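Local structure of alpha-1,3-glucanase (Bacillus circulans, 5ZRU) at residues Gln200-Ala205 and Gly225-Gly230; Thr255-Thr260 and Ile282-Asn287; Ile484-Phe489 and Phe510-Phe515. The protein hydrolyses alpha-1,3-glucan as a glycoside hydrolase of family 87, this chain being the catalytic unit of a longer protein. All blocks are in the same frame, centred on the assembly; numbering follows the deposited sequence.

Contact 1 of 3, residues Gln200-Ala205 and Gly225-Gly230; sequences QDDLAA and GTFHLG. With CA (calcium ion), chain H; PE5 (3,6,9,12,15,18,21,24-octaoxahexacosan-1-ol), chain C.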
loop_
_atom_site.group_PDB
_atom_site.type_symbol
_atom_site.label_atom_id
_atom_site.label_comp_id
_atom_site.label_asym_id
_atom_site.label_seq_id
_atom_site.Cartn_x
_atom_site.Cartn_y
_atom_site.Cartn_z
ATOM N N GLN A 200 -26.538 -12.600 4.303
ATOM C CA GLN A 200 -27.613 -11.670 3.987
ATOM C C GLN A 200 -27.148 -10.233 4.188
ATOM O O GLN A 200 -26.294 -9.944 5.030
ATOM C CB GLN A 200 -28.842 -11.920 4.862
ATOM C CG GLN A 200 -29.256 -13.372 4.979
ATOM C CD GLN A 200 -29.739 -13.924 3.679
ATOM O OE1 GLN A 200 -30.838 -13.604 3.228
ATOM N NE2 GLN A 200 -28.914 -14.750 3.048
ATOM N N ASP A 201 -27.747 -9.333 3.417
ATOM C CA ASP A 201 -27.307 -7.945 3.394
ATOM C C ASP A 201 -27.639 -7.226 4.700
ATOM O O ASP A 201 -28.762 -7.313 5.209
ATOM C CB ASP A 201 -27.949 -7.228 2.213
ATOM C CG ASP A 201 -27.240 -5.927 1.874
ATOM O OD1 ASP A 201 -27.257 -5.007 2.702
ATOM O OD2 ASP A 201 -26.665 -5.840 0.784
ATOM N N ASP A 202 -26.664 -6.473 5.221
ATOM C CA ASP A 202 -26.791 -5.773 6.492
ATOM C C ASP A 202 -26.834 -4.258 6.355
ATOM O O ASP A 202 -26.919 -3.564 7.373
ATOM C CB ASP A 202 -25.628 -6.172 7.413
ATOM C CG ASP A 202 -25.566 -7.670 7.637
ATOM O OD1 ASP A 202 -26.505 -8.207 8.265
ATOM O OD2 ASP A 202 -24.601 -8.316 7.160
ATOM N N LEU A 203 -26.786 -3.721 5.130
ATOM C CA LEU A 203 -26.579 -2.284 4.976
ATOM C C LEU A 203 -27.760 -1.468 5.496
ATOM O O LEU A 203 -27.561 -0.359 6.010
ATOM C CB LEU A 203 -26.285 -1.946 3.512
ATOM C CG LEU A 203 -26.030 -0.465 3.192
ATOM C CD1 LEU A 203 -24.903 0.126 4.045
ATOM C CD2 LEU A 203 -25.709 -0.271 1.718
ATOM N N ALA A 204 -28.989 -1.988 5.398
ATOM C CA ALA A 204 -30.114 -1.251 5.976
ATOM C C ALA A 204 -29.946 -1.109 7.483
ATOM O O ALA A 204 -30.191 -0.031 8.049
ATOM C CB ALA A 204 -31.434 -1.945 5.650
ATOM N N ALA A 205 -29.505 -2.181 8.147
ATOM C CA ALA A 205 -29.275 -2.115 9.587
ATOM C C ALA A 205 -28.117 -1.180 9.927
ATOM O O ALA A 205 -28.176 -0.446 10.922
ATOM C CB ALA A 205 -29.016 -3.514 10.135
ATOM N N GLY A 225 -17.843 -10.975 13.480
ATOM C CA GLY A 225 -18.546 -11.654 12.413
ATOM C C GLY A 225 -18.383 -10.932 11.093
ATOM O O GLY A 225 -17.814 -9.845 11.003
ATOM N N THR A 226 -18.902 -11.574 10.052
ATOM C CA THR A 226 -18.886 -11.011 8.710
ATOM C C THR A 226 -20.243 -10.395 8.399
ATOM O O THR A 226 -21.277 -11.066 8.503
ATOM C CB THR A 226 -18.543 -12.072 7.665
ATOM O OG1 THR A 226 -17.221 -12.568 7.906
ATOM C CG2 THR A 226 -18.605 -11.470 6.256
ATOM N N PHE A 227 -20.229 -9.121 8.013
ATOM C CA PHE A 227 -21.418 -8.393 7.608
ATOM C C PHE A 227 -21.292 -8.023 6.139
ATOM O O PHE A 227 -20.199 -7.685 5.671
ATOM C CB PHE A 227 -21.596 -7.158 8.478
ATOM C CG PHE A 227 -21.776 -7.495 9.919
ATOM C CD1 PHE A 227 -23.043 -7.703 10.440
ATOM C CD2 PHE A 227 -20.668 -7.673 10.742
ATOM C CE1 PHE A 227 -23.210 -8.031 11.777
ATOM C CE2 PHE A 227 -20.825 -8.016 12.066
ATOM C CZ PHE A 227 -22.100 -8.194 12.588
ATOM N N HIS A 228 -22.407 -8.099 5.415
ATOM C CA HIS A 228 -22.412 -7.944 3.967
ATOM C C HIS A 228 -23.143 -6.666 3.595
ATOM O O HIS A 228 -24.298 -6.461 3.994
ATOM C CB HIS A 228 -23.057 -9.160 3.290
ATOM C CG HIS A 228 -22.248 -10.416 3.426
ATOM N ND1 HIS A 228 -22.382 -11.275 4.496
ATOM C CD2 HIS A 228 -21.282 -10.945 2.638
ATOM C CE1 HIS A 228 -21.544 -12.288 4.353
ATOM N NE2 HIS A 228 -20.863 -12.109 3.235
ATOM N N LEU A 229 -22.474 -5.811 2.831
ATOM C CA LEU A 229 -23.022 -4.515 2.447
ATOM C C LEU A 229 -23.093 -4.449 0.926
ATOM O O LEU A 229 -22.056 -4.403 0.255
ATOM C CB LEU A 229 -22.173 -3.374 3.012
ATOM C CG LEU A 229 -21.918 -3.380 4.521
ATOM C CD1 LEU A 229 -21.203 -2.087 4.926
ATOM C CD2 LEU A 229 -23.210 -3.508 5.311
ATOM N N GLY A 230 -24.312 -4.445 0.384
ATOM C CA GLY A 230 -24.549 -4.513 -1.044
ATOM C C GLY A 230 -24.472 -3.202 -1.790
ATOM O O GLY A 230 -24.870 -3.134 -2.958
HETATM CA CA CA H . -25.884 -10.418 7.382
HETATM C C48 PE5 C . -17.871 -11.347 -2.371
HETATM C C50 PE5 C . -16.576 -11.091 -3.150
HETATM O O1 PE5 C . -16.289 -12.185 -3.981
HETATM C C1 PE5 C . -15.160 -12.027 -4.796
HETATM C C2 PE5 C . -14.817 -13.338 -5.510
HETATM O O2 PE5 C . -14.447 -14.305 -4.569
HETATM C C3 PE5 C . -14.248 -15.597 -5.069
HETATM C C4 PE5 C . -13.915 -16.552 -3.916
HETATM O O3 PE5 C . -12.793 -16.084 -3.216
HETATM C C5 PE5 C . -12.315 -16.902 -2.181
HETATM C C6 PE5 C . -12.069 -16.076 -0.910
HETATM O O4 PE5 C . -10.776 -15.530 -0.875
HETATM C C7 PE5 C . -10.675 -14.218 -0.383
HETATM C C8 PE5 C . -11.349 -14.104 0.986
HETATM O O5 PE5 C . -11.556 -12.761 1.290
HETATM C C9 PE5 C . -12.398 -12.527 2.386
HETATM C C10 PE5 C . -11.547 -12.090 3.570
HETATM O O6 PE5 C . -11.817 -12.916 4.663
HETATM C C11 PE5 C . -10.816 -12.941 5.638
HETATM C C12 PE5 C . -11.070 -14.076 6.621
HETATM O O7 PE5 C . -11.257 -13.491 7.872
HETATM C C13 PE5 C . -10.678 -14.179 8.942
HETATM C C14 PE5 C . -11.455 -13.831 10.210
HETATM O O8 PE5 C . -12.806 -13.693 9.870
HETATM C C15 PE5 C . -13.663 -13.304 10.911
HETATM C C16 PE5 C . -14.686 -14.419 11.173
HETATM O O52 PE5 C . -15.952 -14.058 10.694
HETATM O O HOH W 1 -23.595 -11.385 6.845
HETATM O O HOH W 2 -28.313 -10.507 7.823
#
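D202 meets F227 almost at a right angle. Its carboxylate lies at the edge of the phenyl ring, near the ring plane, with the two planes 71° apart and D202 OD2 3.5 Å from F227 CB. CG of D202 is anti to the carbonyl carbon (chi1 -57°), a setting that places the carboxylate against the backbone of F227 and H228. There D202 OD2 turns its anti lone pair to H228 N, 2.8 Å away. In the reverse direction D202 N donates to H228 O over 2.7 Å in an almost straight bond (171°). D202 and H228 are thus joined twice, once through the side chain and once through the main chain.

Its neighbour D201 divides its two oxygens. D201 OD1 accepts from L203 N at 2.8 Å, the capping bond at the start of helix 203-216, while D201 OD2 takes only a weak bond from G230 N. L203 CB rests against L229 CD2 at 3.9 Å, so the helix start also has an apolar foothold on the strand. This helix lies at the N-terminal end of the parallel beta-helix, consistent with the capping helices of pectate-lyase-like folds.

Both carboxylate oxygens of D202 and Q200 O bind a calcium ion, whose shell V195, D198 and two waters complete. One of these waters stands in the plane of the H228 imidazole, 2.6 Å from H228 ND1, and donates to T226 O. D202 OD2 therefore serves metal and peptide at once: calcium probably offsets its negative charge and polarises the shared water, tying helix start to strand through ionic and directional bonds.

Contact 2 of 3, residues Thr255-Thr260 and Ile282-Asn287; sequences TNIQFT and IYMNSN. With PE5 (3,6,9,12,15,18,21,24-octaoxahexacosan-1-ol), chain C.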
loop_
_atom_site.group_PDB
_atom_site.type_symbol
_atom_site.label_atom_id
_atom_site.label_comp_id
_atom_site.label_asym_id
_atom_site.label_seq_id
_atom_site.Cartn_x
_atom_site.Cartn_y
_atom_site.Cartn_z
ATOM N N THR A 255 -14.064 -8.718 13.055
ATOM C CA THR A 255 -15.160 -8.028 12.387
ATOM C C THR A 255 -14.780 -7.781 10.931
ATOM O O THR A 255 -13.830 -7.037 10.663
ATOM C CB THR A 255 -15.472 -6.700 13.082
ATOM O OG1 THR A 255 -15.949 -6.952 14.413
ATOM C CG2 THR A 255 -16.530 -5.932 12.302
ATOM N N ASN A 256 -15.528 -8.396 10.001
ATOM C CA ASN A 256 -15.304 -8.270 8.559
ATOM C C ASN A 256 -16.484 -7.546 7.926
ATOM O O ASN A 256 -17.632 -7.991 8.052
ATOM C CB ASN A 256 -15.147 -9.637 7.883
ATOM C CG ASN A 256 -13.862 -10.353 8.266
ATOM O OD1 ASN A 256 -13.074 -9.854 9.056
ATOM N ND2 ASN A 256 -13.657 -11.544 7.706
ATOM N N ILE A 257 -16.205 -6.454 7.224
ATOM C CA ILE A 257 -17.197 -5.809 6.374
ATOM C C ILE A 257 -16.901 -6.228 4.940
ATOM O O ILE A 257 -15.833 -5.913 4.395
ATOM C CB ILE A 257 -17.186 -4.280 6.519
ATOM C CG1 ILE A 257 -17.636 -3.854 7.923
ATOM C CG2 ILE A 257 -18.117 -3.658 5.477
ATOM C CD1 ILE A 257 -17.618 -2.324 8.130
ATOM N N GLN A 258 -17.838 -6.940 4.329
ATOM C CA GLN A 258 -17.666 -7.463 2.978
ATOM C C GLN A 258 -18.613 -6.719 2.048
ATOM O O GLN A 258 -19.831 -6.912 2.117
ATOM C CB GLN A 258 -17.943 -8.963 2.925
ATOM C CG GLN A 258 -17.855 -9.511 1.501
ATOM C CD GLN A 258 -16.443 -9.456 0.965
ATOM O OE1 GLN A 258 -15.539 -10.087 1.521
ATOM N NE2 GLN A 258 -16.234 -8.683 -0.107
ATOM N N PHE A 259 -18.069 -5.855 1.195
ATOM C CA PHE A 259 -18.889 -5.247 0.158
ATOM C C PHE A 259 -19.105 -6.262 -0.954
ATOM O O PHE A 259 -18.158 -6.902 -1.410
ATOM C CB PHE A 259 -18.236 -3.970 -0.368
ATOM C CG PHE A 259 -18.235 -2.852 0.641
ATOM C CD1 PHE A 259 -19.343 -2.024 0.771
ATOM C CD2 PHE A 259 -17.144 -2.654 1.487
ATOM C CE1 PHE A 259 -19.357 -1.013 1.703
ATOM C CE2 PHE A 259 -17.152 -1.632 2.431
ATOM C CZ PHE A 259 -18.250 -0.808 2.532
ATOM N N THR A 260 -20.363 -6.427 -1.374
ATOM C CA THR A 260 -20.723 -7.490 -2.300
ATOM C C THR A 260 -21.006 -7.010 -3.714
ATOM O O THR A 260 -21.176 -7.850 -4.608
ATOM C CB THR A 260 -21.960 -8.247 -1.790
ATOM O OG1 THR A 260 -23.059 -7.335 -1.660
ATOM C CG2 THR A 260 -21.673 -8.894 -0.439
ATOM N N ILE A 282 -11.619 -2.928 12.388
ATOM C CA ILE A 282 -12.468 -3.553 11.383
ATOM C C ILE A 282 -11.588 -3.975 10.223
ATOM O O ILE A 282 -10.651 -3.255 9.854
ATOM C CB ILE A 282 -13.567 -2.572 10.923
ATOM C CG1 ILE A 282 -14.620 -2.421 12.025
ATOM C CG2 ILE A 282 -14.211 -3.004 9.611
ATOM C CD1 ILE A 282 -15.399 -1.146 11.941
ATOM N N TYR A 283 -11.866 -5.154 9.668
ATOM C CA TYR A 283 -11.357 -5.557 8.362
ATOM C C TYR A 283 -12.417 -5.271 7.302
ATOM O O TYR A 283 -13.602 -5.534 7.519
ATOM C CB TYR A 283 -10.992 -7.045 8.356
ATOM C CG TYR A 283 -10.746 -7.591 6.975
ATOM C CD1 TYR A 283 -9.509 -7.439 6.355
ATOM C CD2 TYR A 283 -11.753 -8.261 6.281
ATOM C CE1 TYR A 283 -9.280 -7.931 5.076
ATOM C CE2 TYR A 283 -11.531 -8.751 4.995
ATOM C CZ TYR A 283 -10.296 -8.590 4.406
ATOM O OH TYR A 283 -10.073 -9.084 3.134
ATOM N N MET A 284 -11.998 -4.737 6.144
ATOM C CA MET A 284 -12.931 -4.468 5.051
ATOM C C MET A 284 -12.391 -5.036 3.747
ATOM O O MET A 284 -11.193 -4.951 3.471
ATOM C CB MET A 284 -13.182 -2.959 4.844
ATOM C CG MET A 284 -13.686 -2.221 6.067
ATOM S SD MET A 284 -14.710 -0.809 5.578
ATOM C CE MET A 284 -13.668 -0.029 4.336
ATOM N N ASN A 285 -13.296 -5.571 2.933
ATOM C CA ASN A 285 -12.973 -6.138 1.638
ATOM C C ASN A 285 -14.020 -5.679 0.633
ATOM O O ASN A 285 -15.165 -5.401 0.997
ATOM C CB ASN A 285 -12.940 -7.667 1.721
ATOM C CG ASN A 285 -12.460 -8.313 0.441
ATOM O OD1 ASN A 285 -11.599 -7.782 -0.243
ATOM N ND2 ASN A 285 -13.031 -9.465 0.109
ATOM N N SER A 286 -13.623 -5.611 -0.634
ATOM C CA SER A 286 -14.495 -5.183 -1.716
ATOM C C SER A 286 -15.048 -6.374 -2.495
ATOM O O SER A 286 -14.742 -7.532 -2.222
ATOM C CB SER A 286 -13.727 -4.298 -2.692
ATOM O OG SER A 286 -12.932 -5.148 -3.508
ATOM N N ASN A 287 -15.860 -6.072 -3.510
ATOM C CA ASN A 287 -16.085 -6.988 -4.625
ATOM C C ASN A 287 -15.606 -6.352 -5.927
ATOM O O ASN A 287 -16.249 -6.463 -6.979
ATOM C CB ASN A 287 -17.553 -7.404 -4.739
ATOM C CG ASN A 287 -17.730 -8.617 -5.633
ATOM O OD1 ASN A 287 -16.762 -9.343 -5.887
ATOM N ND2 ASN A 287 -18.956 -8.849 -6.112
HETATM C C48 PE5 C . -17.871 -11.347 -2.371
HETATM C C50 PE5 C . -16.576 -11.091 -3.150
HETATM O O1 PE5 C . -16.289 -12.185 -3.981
HETATM C C1 PE5 C . -15.160 -12.027 -4.796
HETATM C C2 PE5 C . -14.817 -13.338 -5.510
HETATM O O2 PE5 C . -14.447 -14.305 -4.569
HETATM C C3 PE5 C . -14.248 -15.597 -5.069
HETATM C C4 PE5 C . -13.915 -16.552 -3.916
HETATM O O3 PE5 C . -12.793 -16.084 -3.216
HETATM C C5 PE5 C . -12.315 -16.902 -2.181
HETATM C C6 PE5 C . -12.069 -16.076 -0.910
HETATM O O4 PE5 C . -10.776 -15.530 -0.875
HETATM C C7 PE5 C . -10.675 -14.218 -0.383
HETATM C C8 PE5 C . -11.349 -14.104 0.986
HETATM O O5 PE5 C . -11.556 -12.761 1.290
HETATM C C9 PE5 C . -12.398 -12.527 2.386
HETATM C C10 PE5 C . -11.547 -12.090 3.570
HETATM O O6 PE5 C . -11.817 -12.916 4.663
HETATM C C11 PE5 C . -10.816 -12.941 5.638
HETATM C C12 PE5 C . -11.070 -14.076 6.621
HETATM O O7 PE5 C . -11.257 -13.491 7.872
HETATM C C13 PE5 C . -10.678 -14.179 8.942
HETATM C C14 PE5 C . -11.455 -13.831 10.210
HETATM O O8 PE5 C . -12.806 -13.693 9.870
HETATM C C15 PE5 C . -13.663 -13.304 10.911
HETATM C C16 PE5 C . -14.686 -14.419 11.173
HETATM O O52 PE5 C . -15.952 -14.058 10.694
#
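Q258 and N285 both set CG anti to the backbone N (chi1 176° and -174°), which sends the two chains off the sheet side by side, pointing the same way. A further bend at chi2 of Q258 folds its amide back toward the strands, where Q258 OE1 receives N285 ND2 at 2.9 Å in the carbonyl plane, on a lone pair. The amide planes stand 87° apart. Q258 NE2 then donates to F259 O at 2.9 Å, from above that carbonyl's plane, and more weakly to S286 O. N285 OD1 is bonded to H318 ND1, and N285 ND2 also to Y114 OH.

Beneath these groups run neighbouring parallel strands in exact register, N256 opposite Y283 and I257 opposite M284, as in successive coils of a parallel beta-helix. On the face shared with Q258 and N285, N256 OD1 approaches Y283 CD2 to 3.5 Å, while N256 ND2 holds O7 of a bound polyether chain at 3.1 Å. The polyether continues past Y283, whose hydroxyl is bonded to E317.

On the face of I257 and M284 the contact is largely apolar. I257 CD1 touches I282 CG2 at 3.8 Å, and M284 SD sits at the edge of the F259 ring, 5.4 Å from its centroid, in a Met-aromatic contact. Where the strands end, N287 ND2 reaches T260 O at 2.9 Å, its donor above the carbonyl plane.

Contact 3 of 3, residues Ile484-Phe489 and Phe510-Phe515; sequences IKNVTF and FENIVF
The carbonyl oxygen of N512 is gripped by V487 N at 3.2 Å and by a water that donates over 2.9 Å and also bonds T488 OG1. This oxygen sits where both chains turn a corner: N486 and N512, paired in register, take left-handed backbone angles and so swing each strand from one face of the beta-helix to the next. Their side chains pair as well. N512 ND2 gives N486 OD1 a 2.8 Å bond, in the plane of its own amide but tilted 33° from the acceptor's carbonyl plane, and N486 ND2 is held by N448 O from the adjoining coil.

Inward, the rings of F489 and F515 form an offset stack, planes at 2° and centroids 4.4 Å apart, with F515 CE2 over the rim of F489; F453 and F553 extend this row of rings. I513 CD1 fits beside V487 CG2 at 3.9 Å. Outside, K485 CD lies 3.5 Å from E511 OE2, but the ammonium group bonds to Q446 O.

At two positions identical residues meet in register, N486 with N512 and F489 with F515: amide hydrogen-bonded to amide at the corner, ring on ring in the core, so polarity is met at the turn and the interior stays apolar.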
loop_
_atom_site.group_PDB
_atom_site.type_symbol
_atom_site.label_atom_id
_atom_site.label_comp_id
_atom_site.label_asym_id
_atom_site.label_seq_id
_atom_site.Cartn_x
_atom_site.Cartn_y
_atom_site.Cartn_z
ATOM N N ILE A 484 10.999 21.518 -8.729
ATOM C CA ILE A 484 11.062 20.912 -7.404
ATOM C C ILE A 484 11.969 21.791 -6.559
ATOM O O ILE A 484 13.110 22.064 -6.947
ATOM C CB ILE A 484 11.599 19.470 -7.470
ATOM C CG1 ILE A 484 10.836 18.625 -8.502
ATOM C CG2 ILE A 484 11.578 18.813 -6.075
ATOM C CD1 ILE A 484 9.432 18.294 -8.103
ATOM N N LYS A 485 11.465 22.243 -5.411
ATOM C CA LYS A 485 12.122 23.286 -4.631
ATOM C C LYS A 485 11.990 23.019 -3.136
ATOM O O LYS A 485 10.912 22.656 -2.662
ATOM C CB LYS A 485 11.511 24.650 -4.973
ATOM C CG LYS A 485 11.935 25.777 -4.084
ATOM C CD LYS A 485 11.515 27.134 -4.659
ATOM C CE LYS A 485 10.015 27.354 -4.642
ATOM N NZ LYS A 485 9.707 28.819 -4.828
ATOM N N ASN A 486 13.097 23.203 -2.403
ATOM C CA ASN A 486 13.157 23.159 -0.935
ATOM C C ASN A 486 12.823 21.763 -0.390
ATOM O O ASN A 486 11.804 21.526 0.269
ATOM C CB ASN A 486 12.249 24.231 -0.314
ATOM C CG ASN A 486 12.693 25.648 -0.659
ATOM O OD1 ASN A 486 13.874 25.901 -0.904
ATOM N ND2 ASN A 486 11.745 26.576 -0.675
ATOM N N VAL A 487 13.735 20.834 -0.664
ATOM C CA VAL A 487 13.589 19.446 -0.239
ATOM C C VAL A 487 14.900 19.002 0.391
ATOM O O VAL A 487 15.977 19.263 -0.155
ATOM C CB VAL A 487 13.209 18.507 -1.406
ATOM C CG1 VAL A 487 12.827 17.138 -0.858
ATOM C CG2 VAL A 487 12.058 19.077 -2.225
ATOM N N THR A 488 14.808 18.342 1.542
ATOM C CA THR A 488 15.973 17.810 2.233
ATOM C C THR A 488 15.753 16.330 2.485
ATOM O O THR A 488 14.671 15.933 2.936
ATOM C CB THR A 488 16.210 18.540 3.559
ATOM O OG1 THR A 488 16.294 19.949 3.318
ATOM C CG2 THR A 488 17.507 18.054 4.225
ATOM N N PHE A 489 16.776 15.526 2.187
ATOM C CA PHE A 489 16.824 14.097 2.477
ATOM C C PHE A 489 17.948 13.877 3.475
ATOM O O PHE A 489 19.088 14.274 3.213
ATOM C CB PHE A 489 17.093 13.266 1.218
ATOM C CG PHE A 489 16.065 13.422 0.149
ATOM C CD1 PHE A 489 16.051 14.540 -0.663
ATOM C CD2 PHE A 489 15.122 12.430 -0.058
ATOM C CE1 PHE A 489 15.114 14.676 -1.661
ATOM C CE2 PHE A 489 14.169 12.567 -1.046
ATOM C CZ PHE A 489 14.166 13.691 -1.850
ATOM N N PHE A 510 15.470 22.535 -10.433
ATOM C CA PHE A 510 15.709 21.953 -9.114
ATOM C C PHE A 510 16.428 22.978 -8.251
ATOM O O PHE A 510 17.544 23.395 -8.577
ATOM C CB PHE A 510 16.520 20.658 -9.218
ATOM C CG PHE A 510 15.768 19.545 -9.888
ATOM C CD1 PHE A 510 14.967 18.693 -9.146
ATOM C CD2 PHE A 510 15.841 19.367 -11.260
ATOM C CE1 PHE A 510 14.253 17.667 -9.759
ATOM C CE2 PHE A 510 15.124 18.348 -11.890
ATOM C CZ PHE A 510 14.333 17.491 -11.131
ATOM N N GLU A 511 15.791 23.383 -7.153
ATOM C CA GLU A 511 16.257 24.500 -6.336
ATOM C C GLU A 511 16.291 24.100 -4.867
ATOM O O GLU A 511 15.278 23.646 -4.330
ATOM C CB GLU A 511 15.338 25.712 -6.521
ATOM C CG GLU A 511 15.266 26.210 -7.966
ATOM C CD GLU A 511 14.099 27.156 -8.205
ATOM O OE1 GLU A 511 13.536 27.130 -9.322
ATOM O OE2 GLU A 511 13.746 27.916 -7.276
ATOM N N ASN A 512 17.439 24.306 -4.216
ATOM C CA ASN A 512 17.624 24.009 -2.790
ATOM C C ASN A 512 17.221 22.567 -2.461
ATOM O O ASN A 512 16.377 22.309 -1.607
ATOM C CB ASN A 512 16.848 24.994 -1.909
ATOM C CG ASN A 512 17.206 24.863 -0.422
ATOM O OD1 ASN A 512 18.325 24.489 -0.075
ATOM N ND2 ASN A 512 16.254 25.170 0.451
ATOM N N ILE A 513 17.850 21.623 -3.152
ATOM C CA ILE A 513 17.673 20.199 -2.882
ATOM C C ILE A 513 18.932 19.705 -2.183
ATOM O O ILE A 513 20.022 19.751 -2.763
ATOM C CB ILE A 513 17.423 19.394 -4.166
ATOM C CG1 ILE A 513 16.385 20.077 -5.067
ATOM C CG2 ILE A 513 17.022 17.958 -3.810
ATOM C CD1 ILE A 513 14.994 20.265 -4.431
ATOM N N VAL A 514 18.785 19.210 -0.949
ATOM C CA VAL A 514 19.925 18.848 -0.109
ATOM C C VAL A 514 19.784 17.403 0.348
ATOM O O VAL A 514 18.706 16.988 0.789
ATOM C CB VAL A 514 20.050 19.784 1.108
ATOM C CG1 VAL A 514 21.253 19.371 1.966
ATOM C CG2 VAL A 514 20.175 21.236 0.650
ATOM N N PHE A 515 20.881 16.649 0.260
ATOM C CA PHE A 515 20.941 15.241 0.640
ATOM C C PHE A 515 22.043 15.077 1.679
ATOM O O PHE A 515 23.229 15.169 1.339
ATOM C CB PHE A 515 21.260 14.355 -0.564
ATOM C CG PHE A 515 20.142 14.195 -1.546
ATOM C CD1 PHE A 515 19.910 15.156 -2.521
ATOM C CD2 PHE A 515 19.357 13.044 -1.535
ATOM C CE1 PHE A 515 18.892 14.987 -3.450
ATOM C CE2 PHE A 515 18.344 12.866 -2.463
ATOM C CZ PHE A 515 18.107 13.852 -3.419
HETATM O O HOH W 3 16.753 21.944 1.251
#

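In the fold
Contacts 1 and 2 are adjoining steps of the same coiled architecture, with centres 9 Å apart. Strand 255-259 lies between 225-229 and the strand of 282-287, and F227 O probably accepts from Q258 N at 2.8 Å. The same polyether touches both, weakly through T226 in contact 1 and more firmly in contact 2. The calcium ion of contact 1 lies about 9 Å from the side chain of T260, while a zinc ion lies about 10 Å from that of I282. Contact 3 repeats the parallel stacking on the opposite side of the chain's centre, its own centre 49 Å from that of contact 1 and 42 Å from that of contact 2.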